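Local coordinates for protein ribonucleoside triphosphate reductase (Lactobacillus leichmannii, PDB 1L1L) that reduces ribonucleoside triphosphates to deoxyribonucleotides with vitamin B12 coenzyme, as an allosterically regulated monomeric class II ribonucleotide reductase, at residues L250-A262 with T270-L282. Sequence-based numbering, arbitrary orientation.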
ATOM      1  N   LEU A 250      35.220  -8.116   4.716  1.00 46.72           N
ATOM      2  CA  LEU A 250      34.523  -7.038   4.030  1.00 45.08           C
ATOM      3  C   LEU A 250      34.573  -5.720   4.791  1.00 43.74           C
ATOM      4  O   LEU A 250      34.337  -5.670   5.999  1.00 43.37           O
ATOM      5  CB  LEU A 250      33.061  -7.428   3.785  1.00 44.99           C
ATOM      6  CG  LEU A 250      32.200  -6.354   3.109  1.00 44.67           C
ATOM      7  CD1 LEU A 250      32.881  -5.902   1.819  1.00 45.37           C
ATOM      8  CD2 LEU A 250      30.800  -6.901   2.831  1.00 43.78           C
ATOM      9  N   ILE A 251      34.886  -4.653   4.069  1.00 42.71           N
ATOM     10  CA  ILE A 251      34.950  -3.327   4.658  1.00 41.37           C
ATOM     11  C   ILE A 251      34.068  -2.402   3.828  1.00 40.72           C
ATOM     12  O   ILE A 251      34.397  -2.091   2.688  1.00 39.89           O
ATOM     13  CB  ILE A 251      36.380  -2.764   4.640  1.00 41.48           C
ATOM     14  CG1 ILE A 251      37.344  -3.745   5.315  1.00 41.38           C
ATOM     15  CG2 ILE A 251      36.399  -1.411   5.348  1.00 42.03           C
ATOM     16  CD1 ILE A 251      38.815  -3.379   5.152  1.00 41.03           C
ATOM     17  N   LEU A 252      32.942  -1.981   4.395  1.00 39.82           N
ATOM     18  CA  LEU A 252      32.032  -1.079   3.692  1.00 39.13           C
ATOM     19  C   LEU A 252      32.229   0.338   4.230  1.00 39.00           C
ATOM     20  O   LEU A 252      32.070   0.592   5.430  1.00 38.52           O
ATOM     21  CB  LEU A 252      30.580  -1.536   3.883  1.00 38.26           C
ATOM     22  CG  LEU A 252      30.234  -2.887   3.252  1.00 37.87           C
ATOM     23  CD1 LEU A 252      28.787  -3.250   3.561  1.00 38.42           C
ATOM     24  CD2 LEU A 252      30.447  -2.828   1.748  1.00 39.18           C
ATOM     25  N   ASP A 253      32.588   1.254   3.334  1.00 38.63           N
ATOM     26  CA  ASP A 253      32.835   2.649   3.700  1.00 38.43           C
ATOM     27  C   ASP A 253      31.600   3.515   3.407  1.00 38.78           C
ATOM     28  O   ASP A 253      31.231   3.691   2.244  1.00 37.83           O
ATOM     29  CB  ASP A 253      34.032   3.178   2.897  1.00 38.77           C
ATOM     30  CG  ASP A 253      34.608   4.452   3.474  1.00 38.91           C
ATOM     31  OD1 ASP A 253      33.824   5.327   3.894  1.00 40.14           O
ATOM     32  OD2 ASP A 253      35.851   4.590   3.493  1.00 39.22           O
ATOM     33  N   LEU A 254      30.973   4.044   4.458  1.00 38.56           N
ATOM     34  CA  LEU A 254      29.778   4.886   4.316  1.00 39.35           C
ATOM     35  C   LEU A 254      30.099   6.331   4.713  1.00 39.56           C
ATOM     36  O   LEU A 254      29.256   7.034   5.279  1.00 39.08           O
ATOM     37  CB  LEU A 254      28.644   4.376   5.220  1.00 39.37           C
ATOM     38  CG  LEU A 254      28.502   2.873   5.487  1.00 40.34           C
ATOM     39  CD1 LEU A 254      27.166   2.624   6.175  1.00 39.87           C
ATOM     40  CD2 LEU A 254      28.585   2.081   4.196  1.00 40.11           C
ATOM     41  N   SER A 255      31.321   6.770   4.430  1.00 39.98           N
ATOM     42  CA  SER A 255      31.732   8.127   4.783  1.00 40.54           C
ATOM     43  C   SER A 255      31.037   9.176   3.918  1.00 40.40           C
ATOM     44  O   SER A 255      30.917  10.334   4.319  1.00 40.44           O
ATOM     45  CB  SER A 255      33.254   8.274   4.645  1.00 40.49           C
ATOM     46  OG  SER A 255      33.945   7.403   5.533  1.00 40.87           O
ATOM     47  N   ASP A 256      30.574   8.766   2.740  1.00 40.75           N
ATOM     48  CA  ASP A 256      29.907   9.682   1.812  1.00 40.67           C
ATOM     49  C   ASP A 256      28.403   9.777   1.991  1.00 40.80           C
ATOM     50  O   ASP A 256      27.763  10.666   1.429  1.00 40.95           O
ATOM     51  CB  ASP A 256      30.204   9.289   0.366  1.00 41.08           C
ATOM     52  CG  ASP A 256      31.643   9.558  -0.020  1.00 42.06           C
ATOM     53  OD1 ASP A 256      32.189  10.573   0.459  1.00 43.03           O
ATOM     54  OD2 ASP A 256      32.222   8.765  -0.800  1.00 42.06           O
ATOM     55  N   ILE A 257      27.826   8.862   2.761  1.00 40.09           N
ATOM     56  CA  ILE A 257      26.387   8.898   2.967  1.00 39.71           C
ATOM     57  C   ILE A 257      25.983  10.217   3.623  1.00 39.81           C
ATOM     58  O   ILE A 257      26.566  10.623   4.627  1.00 40.20           O
ATOM     59  CB  ILE A 257      25.914   7.726   3.846  1.00 39.26           C
ATOM     60  CG1 ILE A 257      26.393   6.405   3.241  1.00 39.42           C
ATOM     61  CG2 ILE A 257      24.402   7.736   3.954  1.00 38.33           C
ATOM     62  CD1 ILE A 257      26.014   6.220   1.794  1.00 40.62           C
ATOM     63  N   ARG A 258      24.986  10.880   3.043  1.00 39.88           N
ATOM     64  CA  ARG A 258      24.510  12.161   3.562  1.00 40.10           C
ATOM     65  C   ARG A 258      23.925  12.024   4.961  1.00 39.88           C
ATOM     66  O   ARG A 258      23.265  11.039   5.282  1.00 39.34           O
ATOM     67  CB  ARG A 258      23.450  12.756   2.627  1.00 39.42           C
ATOM     68  CG  ARG A 258      22.100  12.065   2.702  1.00 39.54           C
ATOM     69  CD  ARG A 258      21.192  12.485   1.557  1.00 39.21           C
ATOM     70  NE  ARG A 258      21.806  12.198   0.267  1.00 40.27           N
ATOM     71  CZ  ARG A 258      21.166  12.249  -0.895  1.00 40.66           C
ATOM     72  NH1 ARG A 258      19.880  12.576  -0.937  1.00 40.83           N
ATOM     73  NH2 ARG A 258      21.814  11.974  -2.018  1.00 41.37           N
ATOM     74  N   PRO A 259      24.139  13.038   5.805  1.00 40.59           N
ATOM     75  CA  PRO A 259      23.651  13.065   7.184  1.00 41.08           C
ATOM     76  C   PRO A 259      22.139  13.142   7.339  1.00 41.94           C
ATOM     77  O   PRO A 259      21.401  13.339   6.375  1.00 41.99           O
ATOM     78  CB  PRO A 259      24.351  14.286   7.764  1.00 41.17           C
ATOM     79  CG  PRO A 259      24.402  15.217   6.585  1.00 41.15           C
ATOM     80  CD  PRO A 259      24.856  14.284   5.480  1.00 40.81           C
ATOM     81  N   TYR A 260      21.694  12.981   8.579  1.00 42.81           N
ATOM     82  CA  TYR A 260      20.283  13.023   8.917  1.00 43.52           C
ATOM     83  C   TYR A 260      19.687  14.408   8.677  1.00 43.09           C
ATOM     84  O   TYR A 260      20.280  15.424   9.038  1.00 42.73           O
ATOM     85  CB  TYR A 260      20.115  12.599  10.379  1.00 44.78           C
ATOM     86  CG  TYR A 260      18.760  12.888  10.980  1.00 46.36           C
ATOM     87  CD1 TYR A 260      18.454  14.155  11.473  1.00 46.86           C
ATOM     88  CD2 TYR A 260      17.792  11.890  11.079  1.00 47.01           C
ATOM     89  CE1 TYR A 260      17.225  14.422  12.053  1.00 47.55           C
ATOM     90  CE2 TYR A 260      16.554  12.148  11.659  1.00 47.84           C
ATOM     91  CZ  TYR A 260      16.280  13.416  12.146  1.00 47.88           C
ATOM     92  OH  TYR A 260      15.065  13.681  12.738  1.00 49.40           O
ATOM     93  N   GLY A 261      18.509  14.441   8.066  1.00 43.14           N
ATOM     94  CA  GLY A 261      17.862  15.710   7.798  1.00 43.18           C
ATOM     95  C   GLY A 261      18.232  16.255   6.435  1.00 43.75           C
ATOM     96  O   GLY A 261      17.595  17.183   5.935  1.00 43.37           O
ATOM     97  N   ALA A 262      19.262  15.671   5.832  1.00 44.01           N
ATOM     98  CA  ALA A 262      19.720  16.098   4.518  1.00 44.48           C
ATOM     99  C   ALA A 262      18.574  16.010   3.519  1.00 45.00           C
ATOM    100  O   ALA A 262      17.714  15.138   3.625  1.00 44.52           O
ATOM    101  CB  ALA A 262      20.887  15.231   4.070  1.00 44.05           C
ATOM    102  N   THR A 270      13.180  14.092   4.883  1.00 52.22           N
ATOM    103  CA  THR A 270      14.611  14.185   4.637  1.00 49.46           C
ATOM    104  C   THR A 270      15.342  12.859   4.845  1.00 47.40           C
ATOM    105  O   THR A 270      14.715  11.815   5.031  1.00 47.47           O
ATOM    106  CB  THR A 270      15.238  15.262   5.539  1.00 49.86           C
ATOM    107  OG1 THR A 270      14.838  15.038   6.897  1.00 50.07           O
ATOM    108  CG2 THR A 270      14.780  16.657   5.104  1.00 49.07           C
ATOM    109  N   ALA A 271      16.672  12.909   4.808  1.00 44.35           N
ATOM    110  CA  ALA A 271      17.496  11.717   4.977  1.00 41.59           C
ATOM    111  C   ALA A 271      17.562  11.259   6.436  1.00 39.92           C
ATOM    112  O   ALA A 271      17.322  12.030   7.364  1.00 38.96           O
ATOM    113  CB  ALA A 271      18.901  11.979   4.445  1.00 40.62           C
ATOM    114  N   SER A 272      17.893   9.989   6.630  1.00 38.40           N
ATOM    115  CA  SER A 272      17.982   9.425   7.977  1.00 37.42           C
ATOM    116  C   SER A 272      19.426   9.357   8.472  1.00 36.97           C
ATOM    117  O   SER A 272      19.680   9.187   9.671  1.00 36.87           O
ATOM    118  CB  SER A 272      17.404   8.015   7.969  1.00 36.29           C
ATOM    119  OG  SER A 272      18.147   7.206   7.072  1.00 34.46           O
ATOM    120  N   GLY A 273      20.372   9.500   7.553  1.00 36.28           N
ATOM    121  CA  GLY A 273      21.767   9.391   7.933  1.00 35.72           C
ATOM    122  C   GLY A 273      22.129   7.934   7.701  1.00 34.85           C
ATOM    123  O   GLY A 273      21.237   7.127   7.445  1.00 35.12           O
ATOM    124  N   PRO A 274      23.407   7.553   7.793  1.00 34.36           N
ATOM    125  CA  PRO A 274      23.799   6.161   7.566  1.00 33.94           C
ATOM    126  C   PRO A 274      23.575   5.245   8.767  1.00 33.77           C
ATOM    127  O   PRO A 274      23.680   4.030   8.644  1.00 33.71           O
ATOM    128  CB  PRO A 274      25.274   6.290   7.228  1.00 34.32           C
ATOM    129  CG  PRO A 274      25.704   7.371   8.195  1.00 34.08           C
ATOM    130  CD  PRO A 274      24.583   8.391   8.095  1.00 33.94           C
ATOM    131  N   MET A 275      23.258   5.832   9.917  1.00 33.23           N
ATOM    132  CA  MET A 275      23.067   5.058  11.138  1.00 33.70           C
ATOM    133  C   MET A 275      22.146   3.851  10.962  1.00 32.93           C
ATOM    134  O   MET A 275      22.532   2.728  11.287  1.00 32.97           O
ATOM    135  CB  MET A 275      22.561   5.962  12.265  1.00 34.13           C
ATOM    136  CG  MET A 275      23.573   7.015  12.725  1.00 35.82           C
ATOM    137  SD  MET A 275      23.775   8.406  11.554  1.00 37.30           S
ATOM    138  CE  MET A 275      22.281   9.292  11.880  1.00 34.81           C
ATOM    139  N   PRO A 276      20.920   4.054  10.450  1.00 32.25           N
ATOM    140  CA  PRO A 276      20.041   2.890  10.278  1.00 31.82           C
ATOM    141  C   PRO A 276      20.632   1.837   9.346  1.00 31.30           C
ATOM    142  O   PRO A 276      20.379   0.636   9.516  1.00 29.30           O
ATOM    143  CB  PRO A 276      18.744   3.502   9.736  1.00 33.15           C
ATOM    144  CG  PRO A 276      19.214   4.768   9.060  1.00 32.64           C
ATOM    145  CD  PRO A 276      20.239   5.290  10.038  1.00 32.69           C
ATOM    146  N   LEU A 277      21.419   2.281   8.365  1.00 30.17           N
ATOM    147  CA  LEU A 277      22.046   1.353   7.427  1.00 30.07           C
ATOM    148  C   LEU A 277      23.124   0.521   8.122  1.00 30.28           C
ATOM    149  O   LEU A 277      23.302  -0.658   7.825  1.00 29.50           O
ATOM    150  CB  LEU A 277      22.679   2.110   6.253  1.00 29.90           C
ATOM    151  CG  LEU A 277      23.434   1.241   5.245  1.00 29.95           C
ATOM    152  CD1 LEU A 277      22.475   0.245   4.611  1.00 30.92           C
ATOM    153  CD2 LEU A 277      24.093   2.119   4.179  1.00 31.34           C
ATOM    154  N   ILE A 278      23.849   1.149   9.043  1.00 30.51           N
ATOM    155  CA  ILE A 278      24.917   0.465   9.773  1.00 30.72           C
ATOM    156  C   ILE A 278      24.335  -0.714  10.557  1.00 30.35           C
ATOM    157  O   ILE A 278      24.755  -1.853  10.375  1.00 29.47           O
ATOM    158  CB  ILE A 278      25.639   1.450  10.723  1.00 31.20           C
ATOM    159  CG1 ILE A 278      26.429   2.466   9.885  1.00 30.42           C
ATOM    160  CG2 ILE A 278      26.570   0.698  11.681  1.00 30.68           C
ATOM    161  CD1 ILE A 278      26.841   3.698  10.626  1.00 30.45           C
ATOM    162  N   SER A 279      23.359  -0.425  11.406  1.00 30.54           N
ATOM    163  CA  SER A 279      22.692  -1.449  12.213  1.00 30.69           C
ATOM    164  C   SER A 279      22.158  -2.579  11.334  1.00 31.47           C
ATOM    165  O   SER A 279      22.351  -3.769  11.627  1.00 30.79           O
ATOM    166  CB  SER A 279      21.532  -0.827  12.983  1.00 30.27           C
ATOM    167  OG  SER A 279      21.957   0.317  13.700  1.00 29.76           O
ATOM    168  N   MET A 280      21.481  -2.206  10.249  1.00 29.84           N
ATOM    169  CA  MET A 280      20.918  -3.194   9.341  1.00 29.31           C
ATOM    170  C   MET A 280      21.987  -4.133   8.791  1.00 29.02           C
ATOM    171  O   MET A 280      21.787  -5.344   8.739  1.00 29.38           O
ATOM    172  CB  MET A 280      20.212  -2.498   8.177  1.00 29.48           C
ATOM    173  CG  MET A 280      19.489  -3.437   7.234  1.00 27.86           C
ATOM    174  SD  MET A 280      19.311  -2.713   5.574  1.00 30.34           S
ATOM    175  CE  MET A 280      20.680  -3.490   4.734  1.00 26.60           C
ATOM    176  N   LEU A 281      23.121  -3.582   8.370  1.00 28.86           N
ATOM    177  CA  LEU A 281      24.189  -4.407   7.819  1.00 29.19           C
ATOM    178  C   LEU A 281      24.796  -5.306   8.896  1.00 29.31           C
ATOM    179  O   LEU A 281      25.150  -6.454   8.626  1.00 30.28           O
ATOM    180  CB  LEU A 281      25.284  -3.530   7.213  1.00 29.47           C
ATOM    181  CG  LEU A 281      24.880  -2.790   5.935  1.00 29.08           C
ATOM    182  CD1 LEU A 281      25.905  -1.693   5.648  1.00 28.96           C
ATOM    183  CD2 LEU A 281      24.771  -3.770   4.771  1.00 28.51           C
ATOM    184  N   LEU A 282      24.919  -4.777  10.104  1.00 29.90           N
ATOM    185  CA  LEU A 282      25.484  -5.551  11.209  1.00 31.18           C
ATOM    186  C   LEU A 282      24.544  -6.676  11.607  1.00 32.39           C
ATOM    187  O   LEU A 282      24.965  -7.828  11.734  1.00 32.61           O
ATOM    188  CB  LEU A 282      25.759  -4.649  12.414  1.00 30.33           C
ATOM    189  CG  LEU A 282      26.862  -3.603  12.184  1.00 30.05           C
ATOM    190  CD1 LEU A 282      26.998  -2.738  13.413  1.00 29.51           C
ATOM    191  CD2 LEU A 282      28.178  -4.291  11.833  1.00 29.97           C
TER
HETATM  192  O   HOH W   1      21.410   9.310   4.572  1.00 33.71           O
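Ala271 N donates to Ala262 O at 2.7 Å, in the carbonyl plane. The motif is a type II beta turn, Pro259 to Ala262, in the insertion domain of B12-dependent ribonucleotide reductases. The return bond runs from Gly261 N to Ala271 O, 2.8 Å and almost straight (177°), from above the carbonyl plane. Tyr260 CA adds a weaker C-H...O contact to the same oxygen. Gly261 takes the third position of the turn with a positive phi of 91°, which suits glycine. Both bonds hold Ala271 against the turn. Tyr260 CG lies anti to its backbone N (chi1 167°), which swings the ring beside 271-272, with Ser272 O at its edge. Ala271 CB sits 3.6 Å from Arg258 CG, and Arg258 NE makes a salt bridge with Asp222. Further along, one water donates to Arg258 O and weakly accepts from Gly273 N.

The other half is apolar and sets the end of the central strand 249-253, and the loop after it, against helix 275-289 and the residues leading into it. Leu254 CD1 reaches both Leu277 CD2 (3.7 Å) and Ile278 CG1 (3.8 Å). Leu252 and Leu281 meet through their CD1 methyls. Trp227 of helix 224-236 packs on Ile257. Ile257 and Pro274 run past each other in opposite senses. Ile257 CB and CG2 both lie 3.7 Å from Pro274 CB.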